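Local coordinates for uncharacterized protein MJ1460 (Methanocaldococcus jannaschii DSM 2661, PDB 2OSO), which is of unknown function but binds a zinc ion through a V4R (vinyl-4-reductase) domain and forms a two-chain assembly, at residues Glu14-Glu19 with Gly61-Pro66; Lys74-Met79 with Gly122-Cys127; Ser103-Gln108 with Pro115-Ile120. The protein carries 3 engineered substitutions. All coordinates share one frame; numbering follows the deposited sequence. Where two conformers were deposited one is given.

Interaction 1: Glu14-Glu19 with Gly61-Pro66; sequences EAIRNE and GKMLSP
OD1 of N18, two residues beyond the I16 that spans this contact, accepts a hydrogen bond from the backbone N of I21 and a weak one from that of E20. It thereby N-caps helix 19-24. The type I turn A15-N18, closed by N18 N on A15 O at 2.9 Å, makes the bend between that helix and helix 9-15. I16 lies inside this turn, with its CB directed at the last turn of helix 53-64. Its CG1 stands between the backbone N and the carbonyl carbon (chi1 62°), and an extended chi2 carries CD1 outward as a single probing methyl. CD1 lies 4.5 Å from L64 CD2 on one flank and 4.3 Å from the backbone M63 O. On another flank it comes 4.4 Å from CE of selenomethionine M63, a less certain contact because that side chain was modelled in two conformers. The touch is light and apolar, and the two segments together bury 96 Å². Beyond it S65 leaves the helix with positive phi, and its OG is hydrogen-bonded to E130 OE1 of helix 118-132. L35 of the second subunit packs on both I16 and L64, and V39 of that subunit on M63. The contact thus joins the type I turn between helix 9-15 and N-capped helix 19-24 to the C-terminal end of helix 53-64, where helix 30-44 of the second subunit packs.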
loop_
_atom_site.group_PDB
_atom_site.type_symbol
_atom_site.label_atom_id
_atom_site.label_comp_id
_atom_site.label_asym_id
_atom_site.label_seq_id
_atom_site.Cartn_x
_atom_site.Cartn_y
_atom_site.Cartn_z
ATOM N N GLU A 14 7.029 -5.179 13.656
ATOM C CA GLU A 14 7.936 -4.493 14.587
ATOM C C GLU A 14 8.037 -2.998 14.270
ATOM O O GLU A 14 7.983 -2.150 15.171
ATOM C CB GLU A 14 9.328 -5.076 14.478
ATOM C CG GLU A 14 9.637 -6.181 15.386
ATOM C CD GLU A 14 11.121 -6.447 15.387
ATOM O OE1 GLU A 14 11.597 -7.136 14.449
ATOM O OE2 GLU A 14 11.819 -5.946 16.300
ATOM N N ALA A 15 8.197 -2.707 12.979
ATOM C CA ALA A 15 8.332 -1.334 12.467
ATOM C C ALA A 15 7.147 -0.446 12.782
ATOM O O ALA A 15 7.341 0.730 13.026
ATOM C CB ALA A 15 8.580 -1.342 10.956
ATOM N N ILE A 16 5.915 -0.966 12.707
ATOM C CA ILE A 16 4.746 -0.117 12.960
ATOM C C ILE A 16 4.686 0.367 14.424
ATOM O O ILE A 16 4.035 1.352 14.727
ATOM C CB ILE A 16 3.385 -0.764 12.519
ATOM C CG1 ILE A 16 3.070 -2.067 13.269
ATOM C CG2 ILE A 16 3.341 -0.979 11.004
ATOM C CD1 ILE A 16 1.568 -2.406 13.258
ATOM N N ARG A 17 5.405 -0.320 15.306
ATOM C CA ARG A 17 5.564 0.081 16.707
ATOM C C ARG A 17 6.765 1.026 16.940
ATOM O O ARG A 17 6.986 1.424 18.068
ATOM C CB ARG A 17 5.753 -1.174 17.586
ATOM C CG ARG A 17 4.663 -2.231 17.394
ATOM N N ASN A 18 7.530 1.367 15.894
ATOM C CA ASN A 18 8.784 2.127 16.044
ATOM C C ASN A 18 8.727 3.454 15.272
ATOM O O ASN A 18 8.961 3.501 14.070
ATOM C CB ASN A 18 9.982 1.262 15.576
ATOM C CG ASN A 18 11.349 1.843 15.973
ATOM O OD1 ASN A 18 11.588 3.054 15.899
ATOM N ND2 ASN A 18 12.262 0.972 16.347
ATOM N N GLU A 19 8.441 4.541 15.984
ATOM C CA GLU A 19 8.265 5.858 15.360
ATOM C C GLU A 19 9.522 6.357 14.621
ATOM O O GLU A 19 9.409 7.117 13.653
ATOM C CB GLU A 19 7.797 6.900 16.403
ATOM C CG GLU A 19 7.008 8.037 15.775
ATOM C CD GLU A 19 6.784 9.226 16.704
ATOM O OE1 GLU A 19 6.608 9.038 17.922
ATOM O OE2 GLU A 19 6.737 10.368 16.173
ATOM N N GLY A 61 -7.017 -1.545 11.358
ATOM C CA GLY A 61 -7.257 -0.840 12.621
ATOM C C GLY A 61 -6.982 -1.680 13.836
ATOM O O GLY A 61 -6.276 -1.247 14.762
ATOM N N LYS A 62 -7.485 -2.920 13.815
ATOM C CA LYS A 62 -7.192 -3.914 14.856
ATOM C C LYS A 62 -5.702 -4.247 15.030
ATOM O O LYS A 62 -5.213 -4.250 16.150
ATOM C CB LYS A 62 -7.999 -5.206 14.629
ATOM C CG LYS A 62 -9.544 -5.060 14.674
ATOM C CD LYS A 62 -9.972 -4.197 15.820
ATOM C CE LYS A 62 -11.401 -4.342 16.203
HETATM N N MSE A 63 -4.988 -4.527 13.938
HETATM C CA MSE A 63 -3.535 -4.653 13.990
HETATM C C MSE A 63 -2.848 -3.437 14.645
HETATM O O MSE A 63 -1.918 -3.613 15.443
HETATM C CB MSE A 63 -2.930 -4.874 12.581
HETATM C CG MSE A 63 -2.655 -6.337 12.155
HETATM SE SE MSE A 63 -1.655 -7.467 13.399
HETATM C CE MSE A 63 -0.599 -6.132 14.357
ATOM N N LEU A 64 -3.277 -2.222 14.304
ATOM C CA LEU A 64 -2.636 -1.008 14.798
ATOM C C LEU A 64 -2.862 -0.893 16.303
ATOM O O LEU A 64 -1.964 -0.524 17.067
ATOM C CB LEU A 64 -3.192 0.247 14.096
ATOM C CG LEU A 64 -2.906 0.503 12.620
ATOM C CD1 LEU A 64 -3.778 1.676 12.156
ATOM C CD2 LEU A 64 -1.446 0.749 12.365
ATOM N N SER A 65 -4.070 -1.260 16.727
ATOM C CA SER A 65 -4.383 -1.415 18.182
ATOM C C SER A 65 -3.895 -0.248 19.079
ATOM O O SER A 65 -3.158 -0.434 20.027
ATOM C CB SER A 65 -3.856 -2.765 18.703
ATOM O OG SER A 65 -4.578 -3.160 19.845
ATOM N N PRO A 66 -4.369 0.977 18.805
ATOM C CA PRO A 66 -4.057 2.154 19.612
ATOM C C PRO A 66 -4.730 1.994 20.979
ATOM O O PRO A 66 -5.816 1.423 21.071
ATOM C CB PRO A 66 -4.697 3.326 18.818
ATOM C CG PRO A 66 -5.745 2.688 18.005
ATOM C CD PRO A 66 -5.291 1.282 17.712
#

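Interaction 2: Lys74-Met79 with Gly122-Cys127; sequences KIFKLM and GILAGC
F76 reaches from helix 69-79 to I123 and L124 of helix 118-132, in a widely spaced, roughly antiparallel helix pair of the V4R protein's buried core. The short axes approach no closer than 12.9 Å, with 146° between their directions, and long side chains bridge the distance. The F76 ring does most of this: its CB is directed at helix 118-132, and an off-staggered chi1 of -92° sets the ring's turn. Its CE1 receives I123 CG2 at 4.0 Å, and the methyl arrives at the ring edge, near its plane. CZ meets L124 CD2 at the same distance of 4.0 Å, obliquely, the two side chains crossing at about a right angle. I123 divides its branches: CG2 is anti to the backbone N and serves the ring, while CG1 is anti to the carbonyl carbon and runs on extended to CD1. F81 packs against both F76 and I123, L84 of strand 83-85 against both F76 and L124, and F60 of helix 53-64 against M79 and I123, adding to the cluster. Y32 of the second subunit touches M79, bringing the subunit interface up to this core. M79, a selenomethionine, is extended as far as SE. There a chi3 of 78° bends the final methyl, and CE stops 4.5 Å from I123 CD1.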
loop_
_atom_site.group_PDB
_atom_site.type_symbol
_atom_site.label_atom_id
_atom_site.label_comp_id
_atom_site.label_asym_id
_atom_site.label_seq_id
_atom_site.Cartn_x
_atom_site.Cartn_y
_atom_site.Cartn_z
ATOM N N LYS A 74 -2.234 10.209 16.664
ATOM C CA LYS A 74 -0.838 10.139 16.309
ATOM C C LYS A 74 -0.572 9.221 15.119
ATOM O O LYS A 74 0.173 9.564 14.231
ATOM C CB LYS A 74 -0.013 9.677 17.493
ATOM C CG LYS A 74 1.471 9.957 17.351
ATOM C CD LYS A 74 2.253 9.116 18.349
ATOM C CE LYS A 74 3.499 9.854 18.910
ATOM N N ILE A 75 -1.150 8.031 15.143
ATOM C CA ILE A 75 -1.065 7.098 14.008
ATOM C C ILE A 75 -1.520 7.745 12.706
ATOM O O ILE A 75 -0.888 7.565 11.675
ATOM C CB ILE A 75 -1.899 5.834 14.245
ATOM C CG1 ILE A 75 -1.250 4.998 15.358
ATOM C CG2 ILE A 75 -2.019 5.030 12.938
ATOM C CD1 ILE A 75 -2.137 3.910 15.965
ATOM N N PHE A 76 -2.595 8.521 12.728
ATOM C CA PHE A 76 -3.049 9.197 11.491
ATOM C C PHE A 76 -2.018 10.226 10.975
ATOM O O PHE A 76 -1.785 10.323 9.770
ATOM C CB PHE A 76 -4.439 9.792 11.641
ATOM C CG PHE A 76 -5.544 8.850 11.208
ATOM C CD1 PHE A 76 -5.713 7.645 11.853
ATOM C CD2 PHE A 76 -6.383 9.175 10.172
ATOM C CE1 PHE A 76 -6.659 6.737 11.447
ATOM C CE2 PHE A 76 -7.353 8.283 9.755
ATOM C CZ PHE A 76 -7.511 7.078 10.415
ATOM N N LYS A 77 -1.354 10.942 11.876
ATOM C CA LYS A 77 -0.273 11.843 11.431
ATOM C C LYS A 77 0.924 11.072 10.871
ATOM O O LYS A 77 1.523 11.501 9.891
ATOM C CB LYS A 77 0.205 12.764 12.553
ATOM C CG LYS A 77 -0.791 13.821 12.966
ATOM C CD LYS A 77 -1.091 14.834 11.845
ATOM C CE LYS A 77 0.163 15.597 11.394
ATOM N NZ LYS A 77 -0.146 16.903 10.641
ATOM N N LEU A 78 1.312 9.986 11.542
ATOM C CA LEU A 78 2.423 9.142 11.064
ATOM C C LEU A 78 2.165 8.510 9.698
ATOM O O LEU A 78 3.079 8.403 8.864
ATOM C CB LEU A 78 2.701 8.049 12.075
ATOM C CG LEU A 78 3.338 8.491 13.377
ATOM C CD1 LEU A 78 3.476 7.291 14.324
ATOM C CD2 LEU A 78 4.689 9.182 13.119
HETATM N N MSE A 79 0.919 8.106 9.462
HETATM C CA MSE A 79 0.519 7.533 8.192
HETATM C C MSE A 79 0.408 8.604 7.092
HETATM O O MSE A 79 0.345 8.273 5.904
HETATM C CB MSE A 79 -0.810 6.824 8.367
HETATM C CG MSE A 79 -0.819 5.619 9.220
HETATM SE SE MSE A 79 -2.596 4.714 9.134
HETATM C CE MSE A 79 -2.407 3.840 7.415
ATOM N N GLY A 122 -13.181 2.137 7.869
ATOM C CA GLY A 122 -12.920 0.818 8.445
ATOM C C GLY A 122 -11.867 0.901 9.508
ATOM O O GLY A 122 -11.966 0.268 10.617
ATOM N N ILE A 123 -10.793 1.600 9.176
ATOM C CA ILE A 123 -9.692 1.752 10.164
ATOM C C ILE A 123 -10.253 2.314 11.485
ATOM O O ILE A 123 -9.957 1.824 12.566
ATOM C CB ILE A 123 -8.602 2.657 9.689
ATOM C CG1 ILE A 123 -7.798 1.972 8.549
ATOM C CG2 ILE A 123 -7.627 2.938 10.869
ATOM C CD1 ILE A 123 -6.780 2.948 7.900
ATOM N N LEU A 124 -11.087 3.317 11.366
ATOM C CA LEU A 124 -11.658 4.022 12.526
ATOM C C LEU A 124 -12.547 3.098 13.335
ATOM O O LEU A 124 -12.479 3.093 14.553
ATOM C CB LEU A 124 -12.430 5.262 12.067
ATOM C CG LEU A 124 -11.567 6.458 11.671
ATOM C CD1 LEU A 124 -12.470 7.521 11.047
ATOM C CD2 LEU A 124 -10.746 7.001 12.829
ATOM N N ALA A 125 -13.325 2.258 12.664
ATOM C CA ALA A 125 -14.160 1.293 13.359
ATOM C C ALA A 125 -13.329 0.299 14.140
ATOM O O ALA A 125 -13.667 -0.046 15.283
ATOM C CB ALA A 125 -15.083 0.536 12.365
ATOM N N GLY A 126 -12.248 -0.172 13.500
ATOM C CA GLY A 126 -11.386 -1.149 14.102
ATOM C C GLY A 126 -10.622 -0.599 15.281
ATOM O O GLY A 126 -10.475 -1.287 16.312
ATOM N N CYS A 127 -10.085 0.615 15.132
ATOM C CA CYS A 127 -9.341 1.276 16.204
ATOM C C CYS A 127 -10.201 1.612 17.428
ATOM O O CYS A 127 -9.775 1.437 18.557
ATOM C CB CYS A 127 -8.642 2.543 15.724
ATOM S SG CYS A 127 -7.277 2.239 14.607
#

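Interaction 3: Ser103-Gln108 with Pro115-Ile120; sequences SNPPYQ and PIHDFI. With ZN (zinc ion), chain B.
H117 NE2 donates a hydrogen bond of 2.8 Å to the backbone P106 O, with an N-H...O angle of 153°. The oxygen lies close to the imidazole plane, whereas the donor stands well above the carbonyl plane, 42° out of it. Around this bond the packing is close and apolar. P105 CB meets H117 CE1 obliquely at 4.0 Å, and I116 CD1 presses on Y107 CB at 3.7 Å. I120 CD1 meets ring atom CD of P106 end-on, also at 3.7 Å. I116 helps from within its own segment, its CG1 lying over one imidazole face toward the rim. The Q108 end of the loop is looser: exposed Q108 directs its CB away from 115-120 and folds back on its own loop. There its NE2 gives one hydrogen bond to N104 OD1 and another, 2.9 Å long, to P105 O. At its other nitrogen, ND1, H117 binds zinc at 2.1 Å, so metal and backbone carbonyl hold the ring from its two nitrogens and fix its rotation. E140, C143 and C151 complete the four-ligand zinc site of the V4R domain, with P106 as second-shell support for its histidine ligand.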
loop_
_atom_site.group_PDB
_atom_site.type_symbol
_atom_site.label_atom_id
_atom_site.label_comp_id
_atom_site.label_asym_id
_atom_site.label_seq_id
_atom_site.Cartn_x
_atom_site.Cartn_y
_atom_site.Cartn_z
ATOM N N SER A 103 -9.293 16.217 8.717
ATOM C CA SER A 103 -8.704 17.328 7.948
ATOM C C SER A 103 -7.463 16.856 7.181
ATOM O O SER A 103 -6.693 16.062 7.697
ATOM C CB SER A 103 -8.226 18.435 8.890
ATOM O OG SER A 103 -9.239 19.388 9.061
ATOM N N ASN A 104 -7.250 17.408 5.989
ATOM C CA ASN A 104 -6.083 17.061 5.119
ATOM C C ASN A 104 -5.935 15.547 4.823
ATOM O O ASN A 104 -4.847 14.958 5.022
ATOM C CB ASN A 104 -4.796 17.663 5.729
ATOM C CG ASN A 104 -3.646 17.783 4.729
ATOM O OD1 ASN A 104 -3.847 17.966 3.525
ATOM N ND2 ASN A 104 -2.428 17.656 5.231
ATOM N N PRO A 105 -7.022 14.906 4.343
ATOM C CA PRO A 105 -7.042 13.467 4.082
ATOM C C PRO A 105 -6.320 13.159 2.752
ATOM O O PRO A 105 -5.925 14.078 2.054
ATOM C CB PRO A 105 -8.515 13.158 3.961
ATOM C CG PRO A 105 -9.039 14.422 3.249
ATOM C CD PRO A 105 -8.270 15.550 3.892
ATOM N N PRO A 106 -6.090 11.880 2.442
ATOM C CA PRO A 106 -5.578 11.577 1.106
ATOM C C PRO A 106 -6.643 11.775 0.022
ATOM O O PRO A 106 -7.823 12.002 0.325
ATOM C CB PRO A 106 -5.142 10.091 1.208
ATOM C CG PRO A 106 -5.365 9.680 2.565
ATOM C CD PRO A 106 -6.163 10.680 3.302
ATOM N N TYR A 107 -6.199 11.697 -1.229
ATOM C CA TYR A 107 -7.056 11.700 -2.392
ATOM C C TYR A 107 -7.809 13.001 -2.594
ATOM O O TYR A 107 -8.927 12.951 -3.043
ATOM C CB TYR A 107 -8.085 10.574 -2.320
ATOM C CG TYR A 107 -7.474 9.215 -2.264
ATOM C CD1 TYR A 107 -6.624 8.796 -3.275
ATOM C CD2 TYR A 107 -7.785 8.330 -1.254
ATOM C CE1 TYR A 107 -6.070 7.561 -3.263
ATOM C CE2 TYR A 107 -7.242 7.057 -1.230
ATOM C CZ TYR A 107 -6.376 6.683 -2.260
ATOM O OH TYR A 107 -5.762 5.439 -2.298
ATOM N N GLN A 108 -7.204 14.134 -2.250
ATOM C CA GLN A 108 -7.835 15.462 -2.503
ATOM C C GLN A 108 -7.885 15.867 -3.995
ATOM O O GLN A 108 -8.642 16.783 -4.402
ATOM C CB GLN A 108 -7.125 16.530 -1.673
ATOM C CG GLN A 108 -7.279 16.397 -0.169
ATOM C CD GLN A 108 -6.362 17.363 0.571
ATOM O OE1 GLN A 108 -6.266 18.521 0.189
ATOM N NE2 GLN A 108 -5.618 16.874 1.562
ATOM N N PRO A 115 -19.075 9.988 -0.737
ATOM C CA PRO A 115 -17.854 9.922 0.103
ATOM C C PRO A 115 -16.931 8.786 -0.313
ATOM O O PRO A 115 -17.456 7.700 -0.685
ATOM C CB PRO A 115 -18.435 9.721 1.523
ATOM C CG PRO A 115 -19.711 10.247 1.506
ATOM C CD PRO A 115 -20.279 9.957 0.121
ATOM N N ILE A 116 -15.590 8.962 -0.195
ATOM C CA ILE A 116 -14.635 8.009 -0.803
ATOM C C ILE A 116 -13.762 7.220 0.172
ATOM O O ILE A 116 -13.102 6.348 -0.257
ATOM C CB ILE A 116 -13.736 8.628 -1.929
ATOM C CG1 ILE A 116 -12.837 9.788 -1.422
ATOM C CG2 ILE A 116 -14.672 9.194 -3.125
ATOM C CD1 ILE A 116 -11.740 10.188 -2.355
ATOM N N HIS A 117 -13.758 7.569 1.444
ATOM C CA HIS A 117 -12.695 7.159 2.338
ATOM C C HIS A 117 -13.196 5.937 3.131
ATOM O O HIS A 117 -13.190 5.939 4.360
ATOM C CB HIS A 117 -12.255 8.308 3.218
ATOM C CG HIS A 117 -11.449 9.348 2.510
ATOM N ND1 HIS A 117 -11.952 10.587 2.165
ATOM C CD2 HIS A 117 -10.229 9.275 1.934
ATOM C CE1 HIS A 117 -11.023 11.280 1.525
ATOM N NE2 HIS A 117 -9.970 10.498 1.362
ATOM N N ASP A 118 -13.573 4.886 2.384
ATOM C CA ASP A 118 -14.066 3.616 2.951
ATOM C C ASP A 118 -12.999 2.873 3.785
ATOM O O ASP A 118 -13.348 2.297 4.817
ATOM C CB ASP A 118 -14.491 2.627 1.880
ATOM C CG ASP A 118 -15.761 2.994 1.187
ATOM O OD1 ASP A 118 -16.242 4.136 1.321
ATOM O OD2 ASP A 118 -16.243 2.103 0.468
ATOM N N PHE A 119 -11.770 2.810 3.270
ATOM C CA PHE A 119 -10.619 2.227 4.018
ATOM C C PHE A 119 -10.397 2.956 5.345
ATOM O O PHE A 119 -10.334 2.319 6.401
ATOM C CB PHE A 119 -9.355 2.208 3.131
ATOM C CG PHE A 119 -8.134 1.694 3.810
ATOM C CD1 PHE A 119 -8.088 0.382 4.271
ATOM C CD2 PHE A 119 -6.993 2.467 3.911
ATOM C CE1 PHE A 119 -6.953 -0.084 4.916
ATOM C CE2 PHE A 119 -5.856 1.957 4.530
ATOM C CZ PHE A 119 -5.847 0.667 4.993
ATOM N N ILE A 120 -10.350 4.288 5.329
ATOM C CA ILE A 120 -10.191 5.079 6.574
ATOM C C ILE A 120 -11.366 4.830 7.574
ATOM O O ILE A 120 -11.174 4.673 8.788
ATOM C CB ILE A 120 -10.019 6.628 6.266
ATOM C CG1 ILE A 120 -8.605 6.936 5.707
ATOM C CG2 ILE A 120 -10.387 7.447 7.533
ATOM C CD1 ILE A 120 -8.364 8.379 5.209
HETATM ZN ZN ZN B . -13.569 11.666 2.826
#

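From the N terminus, interaction 1 closes first, when the end of helix 53-64 comes back to the turn after helix 9-15. The chain then enters helix 69-79, where interaction 2 opens; it closes only on helix 118-132, after strands 83-85 and 98-103. Interaction 3 is nested inside that loop, joining the segment after strand 98-103 to the start of helix 118-132. Interactions 1 and 2 abut through P66 CG and C127 CB, 3.7 Å apart, and interactions 2 and 3 through F76 CE2 and I120 CG2, at 3.9 Å. Helix 118-132 therefore links the core to the zinc end, and all three contacts touch the second subunit.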